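Local coordinates for protein AT-less polyketide synthase (Streptomyces platensis subsp. rosaceus, PDB 4TKT) that probably catalyses decarboxylative Claisen condensation as a ketosynthase domain, extending the polyketide chain during isomigrastatin biosynthesis, at residues Asp53-Arg56 and Gly57-Gly60; Gly220-Leu223 and Met224-Glu227. All blocks are in the same frame, centred on the assembly; numbering follows the deposited sequence.

Contact 1 of 2, residues Asp53-Arg56 and Gly57-Gly60; sequences DARR and GVPG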
ATOM      1  N   ASP A  53      21.643  -5.802 -24.672  1.00 40.15           N
ATOM      2  CA  ASP A  53      22.358  -5.256 -25.819  1.00 41.86           C
ATOM      3  C   ASP A  53      22.000  -3.778 -25.926  1.00 48.22           C
ATOM      4  O   ASP A  53      20.829  -3.430 -26.070  1.00 39.37           O
ATOM      5  CB  ASP A  53      21.999  -6.004 -27.105  1.00 42.18           C
ATOM      6  CG  ASP A  53      22.934  -5.673 -28.262  1.00 58.06           C
ATOM      7  OD1 ASP A  53      23.296  -4.489 -28.433  1.00 59.29           O
ATOM      8  OD2 ASP A  53      23.309  -6.605 -29.004  1.00 58.84           O
ATOM      9  N   ALA A  54      23.008  -2.914 -25.859  1.00 47.57           N
ATOM     10  CA  ALA A  54      22.780  -1.471 -25.808  1.00 45.19           C
ATOM     11  C   ALA A  54      22.125  -0.925 -27.078  1.00 45.20           C
ATOM     12  O   ALA A  54      21.513   0.143 -27.055  1.00 46.64           O
ATOM     13  CB  ALA A  54      24.087  -0.746 -25.543  1.00 44.65           C
ATOM     14  N   ARG A  55      22.253  -1.656 -28.179  1.00 43.03           N
ATOM     15  CA  ARG A  55      21.652  -1.238 -29.441  1.00 42.98           C
ATOM     16  C   ARG A  55      20.137  -1.444 -29.435  1.00 46.34           C
ATOM     17  O   ARG A  55      19.653  -2.569 -29.299  1.00 39.68           O
ATOM     18  CB  ARG A  55      22.285  -1.998 -30.608  1.00 44.86           C
ATOM     19  CG  ARG A  55      21.786  -1.559 -31.973  1.00 61.04           C
ATOM     20  CD  ARG A  55      22.434  -2.360 -33.093  1.00 68.06           C
ATOM     21  NE  ARG A  55      23.882  -2.175 -33.147  1.00 69.28           N
ATOM     22  CZ  ARG A  55      24.486  -1.209 -33.830  1.00 66.11           C
ATOM     23  NH1 ARG A  55      23.768  -0.332 -34.518  1.00 63.12           N
ATOM     24  NH2 ARG A  55      25.809  -1.116 -33.822  1.00 68.31           N
ATOM     25  N   ARG A  56      19.397  -0.349 -29.581  1.00 39.74           N
ATOM     26  CA  ARG A  56      17.937  -0.386 -29.589  1.00 37.67           C
ATOM     27  C   ARG A  56      17.369  -1.310 -30.663  1.00 38.44           C
ATOM     28  O   ARG A  56      17.836  -1.314 -31.802  1.00 40.65           O
ATOM     29  CB  ARG A  56      17.375   1.020 -29.799  1.00 38.72           C
ATOM     30  CG  ARG A  56      17.376   1.918 -28.577  1.00 40.98           C
ATOM     31  CD  ARG A  56      16.905   3.321 -28.952  1.00 48.30           C
ATOM     32  NE  ARG A  56      16.638   4.148 -27.779  1.00 61.08           N
ATOM     33  CZ  ARG A  56      15.456   4.228 -27.173  1.00 74.80           C
ATOM     34  NH1 ARG A  56      14.423   3.532 -27.630  1.00 82.60           N
ATOM     35  NH2 ARG A  56      15.305   5.003 -26.108  1.00 77.11           N
ATOM     36  N   GLY A  57      16.360  -2.092 -30.289  1.00 35.88           N
ATOM     37  CA  GLY A  57      15.575  -2.851 -31.246  1.00 36.96           C
ATOM     38  C   GLY A  57      16.229  -4.079 -31.850  1.00 40.39           C
ATOM     39  O   GLY A  57      15.741  -4.615 -32.846  1.00 37.27           O
ATOM     40  N   VAL A  58      17.330  -4.528 -31.260  1.00 37.96           N
ATOM     41  CA  VAL A  58      17.949  -5.781 -31.676  1.00 39.35           C
ATOM     42  C   VAL A  58      17.036  -6.949 -31.314  1.00 38.04           C
ATOM     43  O   VAL A  58      16.593  -7.060 -30.172  1.00 40.87           O
ATOM     44  CB  VAL A  58      19.326  -5.984 -31.022  1.00 46.23           C
ATOM     45  CG1 VAL A  58      19.843  -7.388 -31.291  1.00 42.22           C
ATOM     46  CG2 VAL A  58      20.308  -4.943 -31.528  1.00 42.58           C
ATOM     47  N   PRO A  59      16.739  -7.815 -32.295  1.00 46.55           N
ATOM     48  CA  PRO A  59      15.860  -8.968 -32.079  1.00 37.81           C
ATOM     49  C   PRO A  59      16.400  -9.926 -31.020  1.00 42.73           C
ATOM     50  O   PRO A  59      17.567 -10.318 -31.080  1.00 39.84           O
ATOM     51  CB  PRO A  59      15.826  -9.646 -33.454  1.00 39.32           C
ATOM     52  CG  PRO A  59      16.192  -8.577 -34.416  1.00 40.32           C
ATOM     53  CD  PRO A  59      17.183  -7.717 -33.694  1.00 46.41           C
ATOM     54  N   GLY A  60      15.556 -10.288 -30.059  1.00 36.28           N
ATOM     55  CA  GLY A  60      15.931 -11.235 -29.026  1.00 36.45           C
ATOM     56  C   GLY A  60      16.750 -10.609 -27.917  1.00 44.43           C
ATOM     57  O   GLY A  60      17.290 -11.310 -27.060  1.00 49.21           O
TER

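Contact 2 of 2, residues Gly220-Leu223 and Met224-Glu227; sequences GKYL and MIGE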
ATOM      1  N   GLY A 220      10.965 -11.726 -19.930  1.00 36.17           N
ATOM      2  CA  GLY A 220      10.098 -11.428 -21.056  1.00 26.45           C
ATOM      3  C   GLY A 220       9.653  -9.981 -21.139  1.00 34.13           C
ATOM      4  O   GLY A 220       9.638  -9.390 -22.221  1.00 38.36           O
ATOM      5  N   LYS A 221       9.296  -9.409 -19.993  1.00 28.99           N
ATOM      6  CA  LYS A 221       8.852  -8.021 -19.932  1.00 23.64           C
ATOM      7  C   LYS A 221       9.911  -7.077 -20.486  1.00 33.76           C
ATOM      8  O   LYS A 221       9.594  -6.080 -21.131  1.00 36.65           O
ATOM      9  CB  LYS A 221       8.512  -7.632 -18.495  1.00 22.86           C
ATOM     10  CG  LYS A 221       8.049  -6.194 -18.335  1.00 39.00           C
ATOM     11  CD  LYS A 221       8.040  -5.766 -16.874  1.00 44.71           C
ATOM     12  CE  LYS A 221       7.067  -6.593 -16.050  1.00 43.64           C
ATOM     13  NZ  LYS A 221       7.018  -6.134 -14.633  1.00 40.69           N
ATOM     14  N   TYR A 222      11.174  -7.405 -20.237  1.00 32.31           N
ATOM     15  CA  TYR A 222      12.277  -6.567 -20.683  1.00 29.14           C
ATOM     16  C   TYR A 222      12.551  -6.729 -22.173  1.00 29.28           C
ATOM     17  O   TYR A 222      12.904  -5.764 -22.849  1.00 30.89           O
ATOM     18  CB  TYR A 222      13.532  -6.869 -19.864  1.00 31.61           C
ATOM     19  CG  TYR A 222      13.529  -6.140 -18.543  1.00 32.11           C
ATOM     20  CD1 TYR A 222      12.856  -6.658 -17.442  1.00 30.71           C
ATOM     21  CD2 TYR A 222      14.171  -4.918 -18.405  1.00 25.72           C
ATOM     22  CE1 TYR A 222      12.837  -5.983 -16.234  1.00 24.01           C
ATOM     23  CE2 TYR A 222      14.158  -4.235 -17.203  1.00 28.17           C
ATOM     24  CZ  TYR A 222      13.489  -4.772 -16.122  1.00 28.03           C
ATOM     25  OH  TYR A 222      13.476  -4.094 -14.928  1.00 24.25           O
ATOM     26  N   LEU A 223      12.374  -7.941 -22.689  1.00 26.72           N
ATOM     27  CA  LEU A 223      12.498  -8.167 -24.124  1.00 27.69           C
ATOM     28  C   LEU A 223      11.378  -7.446 -24.867  1.00 35.99           C
ATOM     29  O   LEU A 223      11.510  -7.106 -26.042  1.00 40.13           O
ATOM     30  CB  LEU A 223      12.467  -9.662 -24.444  1.00 27.94           C
ATOM     31  CG  LEU A 223      13.685 -10.490 -24.026  1.00 35.07           C
ATOM     32  CD1 LEU A 223      13.429 -11.969 -24.257  1.00 35.84           C
ATOM     33  CD2 LEU A 223      14.930 -10.043 -24.777  1.00 34.18           C
HETATM   34  N   MSE A 224      10.279  -7.209 -24.163  1.00 36.82           N
HETATM   35  CA  MSE A 224       9.103  -6.589 -24.752  1.00 32.13           C
HETATM   36  C   MSE A 224       9.248  -5.075 -24.857  1.00 36.74           C
HETATM   37  O   MSE A 224       8.951  -4.485 -25.897  1.00 39.98           O
HETATM   38  CB  MSE A 224       7.866  -6.938 -23.930  1.00 31.84           C
HETATM   39  CG  MSE A 224       6.559  -6.547 -24.580  1.00 32.65           C
HETATM   40 SE   MSE A 224       5.390  -5.629 -23.330  1.00141.04          SE
HETATM   41  CE  MSE A 224       6.060  -3.828 -23.579  1.00 25.20           C
ATOM     42  N   ILE A 225       9.697  -4.448 -23.776  1.00 31.90           N
ATOM     43  CA  ILE A 225       9.899  -3.004 -23.773  1.00 33.40           C
ATOM     44  C   ILE A 225      11.115  -2.624 -24.611  1.00 35.66           C
ATOM     45  O   ILE A 225      11.286  -1.464 -24.985  1.00 40.58           O
ATOM     46  CB  ILE A 225      10.067  -2.455 -22.343  1.00 26.15           C
ATOM     47  CG1 ILE A 225      11.323  -3.023 -21.686  1.00 37.37           C
ATOM     48  CG2 ILE A 225       8.847  -2.780 -21.507  1.00 25.16           C
ATOM     49  CD1 ILE A 225      11.566  -2.489 -20.284  1.00 36.57           C
ATOM     50  N   GLY A 226      11.959  -3.608 -24.906  1.00 28.32           N
ATOM     51  CA  GLY A 226      13.101  -3.392 -25.774  1.00 29.52           C
ATOM     52  C   GLY A 226      12.674  -3.384 -27.228  1.00 34.96           C
ATOM     53  O   GLY A 226      13.106  -2.543 -28.014  1.00 38.53           O
ATOM     54  N   GLU A 227      11.811  -4.330 -27.580  1.00 30.04           N
ATOM     55  CA  GLU A 227      11.296  -4.430 -28.936  1.00 34.02           C
ATOM     56  C   GLU A 227      10.404  -3.239 -29.268  1.00 34.34           C
ATOM     57  O   GLU A 227      10.517  -2.647 -30.340  1.00 39.20           O
ATOM     58  CB  GLU A 227      10.518  -5.734 -29.115  1.00 38.01           C
ATOM     59  CG  GLU A 227      10.116  -6.022 -30.547  1.00 50.40           C
ATOM     60  CD  GLU A 227       9.126  -7.165 -30.651  1.00 65.67           C
ATOM     61  OE1 GLU A 227       9.351  -8.077 -31.475  1.00 76.18           O
ATOM     62  OE2 GLU A 227       8.119  -7.148 -29.913  1.00 68.14           O
TER

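Contact 1 of 2, residues Asp53-Arg56 and Gly57-Gly60
V58 folds back onto R55 in a local surface contact round a tight turn, in the long loop between strands 39-40 and 66-67 of the ketosynthase, the centre of the contact about 35 Å from the centre of the chain. The touching is done by one methyl: CG2 of V58 lies 3.7 Å from CB of R55 and about as near to CG and CD, so it rests along the aliphatic part of the arginine, the two side chains meeting at a slant. The same CG2 sits 3.3 Å from the carbonyl O of R55. The chain between them makes a type II beta turn, R55 to V58, with G57 at its third position; the positive phi of 74° there suits glycine. R55 CG stands anti to its own N (chi1 -176°), which runs the methylenes past V58 before the chain bends at chi3. Just upstream is an Asx turn: OD1 of D53 accepts from the N of R55 at 3.0 Å, on its anti side and 22° out of the carboxylate plane. CG1 of V58 comes more loosely to the same carboxylate, 4.2 Å from OD2 of D53. R56 points elsewhere, its guanidinium pairing with D245 in a salt bridge and hydrogen bonding to Q229 and S233.

Contact 2 of 2, residues Gly220-Leu223 and Met224-Glu227
I225 reaches back over the preceding turn of helix 220-227 to lie beside Y222, both side chains pointing the same way. Its CB is 3.9 Å from the O of K221, and the two branches part from there. CG2 comes to 3.4 Å from that same oxygen, while CG1 comes to 3.4 Å from the next carbonyl O, that of Y222. CG1 is set between the backbone N and the carbonyl carbon (chi1 64°), a crowded position, and from it the chain runs on extended until CD1 meets CD2 of the tyrosine ring at 4.0 Å. That methyl approaches the ring obliquely. Beneath the side chains the backbone makes i to i+4 bonds: the N of I225 gives a fairly straight one to the O of K221 (3.1 Å, 160°), whereas the G226 N to Y222 O bond is weak. T62, in the loop before strand 66-67, bonds the same Y222 carbonyl through OG1 and ties that loop to the helix. At the far end of the ring, Y222 OH bonds the carbonyl of W66, and K221 sends NZ to S216 OG and L215 O while making a cation-pi contact with Y139. Helix 220-227 follows strand 208-214 of the mixed sheet, and its buried Y222 packs against F69, P249 and I41 in loops near strands 66-67, 252-260 and 39-40.

How the contacts relate
Contacts 1 and 2 come in series along the chain and lie on the same side of its centre, with their own centres about 10 Å apart. They meet directly where G60 O packs 3.5 Å from CD2 of L223, so the loop carrying contact 1 lies against helix 220-227. Only contact 2 belongs to a regular element, the helix that follows strand 208-214; contact 1 comes much earlier, in the loop leading to strand 66-67. Both belong to the N-terminal half of the ketosynthase, which has a thiolase-like fold. Together they join two distant parts of that sequence at the outer edge of the ketosynthase.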